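ABC transporter periplasmic-binding protein YtfQ (Mycobacterium smegmatis, PDB 6HB0) probably binds carbohydrate, most likely L-arabinofuranose, as the extracytoplasmic solute-binding component of an ABC transporter. Local coordinates at residues A[146-151]-A[208-213]. Numbering follows the deposited sequence.
Sequences GPVNIV and IDVVFA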
loop_
_atom_site.group_PDB
_atom_site.type_symbol
_atom_site.label_atom_id
_atom_site.label_comp_id
_atom_site.label_asym_id
_atom_site.label_seq_id
_atom_site.Cartn_x
_atom_site.Cartn_y
_atom_site.Cartn_z
ATOM N N GLY A 146 28.778 16.658 4.630
ATOM C CA GLY A 146 28.064 17.955 4.692
ATOM C C GLY A 146 26.602 17.729 5.041
ATOM O O GLY A 146 26.169 16.591 5.135
ATOM N N PRO A 147 25.858 18.795 5.321
ATOM C CA PRO A 147 24.467 18.571 5.679
ATOM C C PRO A 147 23.704 17.850 4.554
ATOM O O PRO A 147 24.044 18.012 3.355
ATOM C CB PRO A 147 23.924 19.993 5.879
ATOM C CG PRO A 147 25.118 20.839 6.135
ATOM C CD PRO A 147 26.194 20.234 5.295
ATOM N N VAL A 148 22.702 17.044 4.924
ATOM C CA VAL A 148 21.888 16.363 3.902
ATOM C C VAL A 148 20.492 16.985 3.853
ATOM O O VAL A 148 19.694 16.825 4.771
ATOM C CB VAL A 148 21.856 14.860 4.112
ATOM C CG1 VAL A 148 21.021 14.177 3.029
ATOM C CG2 VAL A 148 23.288 14.318 4.060
ATOM N N ASN A 149 20.250 17.746 2.789
ATOM C CA ASN A 149 18.997 18.465 2.660
ATOM C C ASN A 149 17.986 17.641 1.868
ATOM O O ASN A 149 18.205 17.321 0.699
ATOM C CB ASN A 149 19.238 19.812 2.018
ATOM C CG ASN A 149 19.982 20.787 2.960
ATOM O OD1 ASN A 149 20.073 20.593 4.142
ATOM N ND2 ASN A 149 20.451 21.842 2.409
ATOM N N ILE A 150 16.906 17.303 2.539
ATOM C CA ILE A 150 15.858 16.465 1.978
ATOM C C ILE A 150 14.677 17.373 1.675
ATOM O O ILE A 150 14.322 18.205 2.500
ATOM C CB ILE A 150 15.399 15.416 2.995
ATOM C CG1 ILE A 150 16.566 14.509 3.389
ATOM C CG2 ILE A 150 14.259 14.566 2.412
ATOM C CD1 ILE A 150 16.269 13.677 4.629
ATOM N N VAL A 151 14.095 17.230 0.489
ATOM C CA VAL A 151 12.790 17.815 0.259
ATOM C C VAL A 151 11.764 16.706 0.107
ATOM O O VAL A 151 12.078 15.638 -0.388
ATOM C CB VAL A 151 12.783 18.775 -0.912
ATOM C CG1 VAL A 151 13.810 19.896 -0.659
ATOM C CG2 VAL A 151 12.956 18.082 -2.259
ATOM N N ILE A 208 19.762 20.872 -2.598
ATOM C CA ILE A 208 18.863 19.732 -2.409
ATOM C C ILE A 208 19.643 18.489 -2.709
ATOM O O ILE A 208 20.205 18.344 -3.796
ATOM C CB ILE A 208 17.604 19.786 -3.309
ATOM C CG1 ILE A 208 16.799 21.060 -3.028
ATOM C CG2 ILE A 208 16.749 18.537 -3.094
ATOM C CD1 ILE A 208 15.658 21.283 -4.014
ATOM N N ASP A 209 19.708 17.600 -1.742
ATOM C CA ASP A 209 20.433 16.347 -1.933
ATOM C C ASP A 209 19.498 15.198 -2.325
ATOM O O ASP A 209 19.819 14.417 -3.196
ATOM C CB ASP A 209 21.188 16.041 -0.669
ATOM C CG ASP A 209 22.218 17.192 -0.338
ATOM O OD1 ASP A 209 23.189 17.343 -1.116
ATOM O OD2 ASP A 209 21.988 17.985 0.612
ATOM N N VAL A 210 18.324 15.147 -1.713
ATOM C CA VAL A 210 17.416 14.029 -1.873
ATOM C C VAL A 210 15.998 14.532 -1.930
ATOM O O VAL A 210 15.655 15.435 -1.173
ATOM C CB VAL A 210 17.488 13.090 -0.663
ATOM C CG1 VAL A 210 16.507 11.924 -0.858
ATOM C CG2 VAL A 210 18.897 12.557 -0.466
ATOM N N VAL A 211 15.201 13.964 -2.835
ATOM C CA VAL A 211 13.749 14.082 -2.750
ATOM C C VAL A 211 13.103 12.786 -2.287
ATOM O O VAL A 211 13.438 11.709 -2.747
ATOM C CB VAL A 211 13.057 14.787 -3.955
ATOM C CG1 VAL A 211 13.998 15.163 -5.058
ATOM C CG2 VAL A 211 11.673 14.217 -4.324
ATOM N N PHE A 212 12.242 12.891 -1.290
ATOM C CA PHE A 212 11.399 11.810 -0.897
ATOM C C PHE A 212 10.009 12.095 -1.471
ATOM O O PHE A 212 9.361 13.077 -1.129
ATOM C CB PHE A 212 11.329 11.673 0.600
ATOM C CG PHE A 212 10.256 10.728 1.064
ATOM C CD1 PHE A 212 10.136 9.477 0.493
ATOM C CD2 PHE A 212 9.356 11.088 2.045
ATOM C CE1 PHE A 212 9.154 8.584 0.911
ATOM C CE2 PHE A 212 8.387 10.206 2.462
ATOM C CZ PHE A 212 8.281 8.952 1.886
ATOM N N ALA A 213 9.607 11.252 -2.396
ATOM C CA ALA A 213 8.306 11.363 -3.079
ATOM C C ALA A 213 7.391 10.302 -2.500
ATOM O O ALA A 213 7.690 9.115 -2.568
ATOM C CB ALA A 213 8.488 11.124 -4.541
#
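Asp209 takes the backbone amide of Asn149 on its carboxylate: Asn149 N lies 2.8 Å from Asp209 OD2, the bond is nearly straight (172° at the hydrogen), and it enters through the anti lone pair, on the side away from OD1. With CG beside its own backbone N (chi1 -60°), Asp209 extends the carboxylate back along 146-151, where it accepts an N-H just before the regular strand pairing starts. Asn149 O is a shared acceptor, gripped by two N-H groups. Asp209 N sits 2.9 Å from Asn149 O, in the carbonyl plane. Val210 N is 3.2 Å from Asn149 O and tilted 20° out of that plane. This double grip fits the backbone at Asp209, which leaves the extended conformation there. The side-chain amide of Asn149 takes no part in this; its ND2 donates to Gln207 O, just outside the segment.

Beyond the kink the pairing is regular and parallel. Val151 N reaches Val210 O at 2.9 Å, and Phe212 N reaches Val151 O, also at 2.9 Å. Two CA-H...O contacts, from Ile150 CA to Val210 O and from Val211 CA to Val151 O, supplement them.

Side chains pack on both faces. On one, Val151 crosses Ile208 at about a right angle, with Val151 CG2 3.9 Å from Ile208 CG2; the same methyl lies 3.7 Å from Val211 CB. Phe201 and Met198 of helix 191-204 cover this apolar patch. On the other, Ile150 CG1 lies 4.4 Å from Val210 CB, a loose contact, and Phe212 stacks on Phe169.

Strand 148-154 lies between 179-186 and 210-213 in the mixed sheet, parallel to both. Strand 179-186, helix 191-204 and strand 210-213 form a beta-alpha-beta crossover that skips over 148-154, as in the Rossmann-like alpha/beta domains of periplasmic sugar-binding proteins.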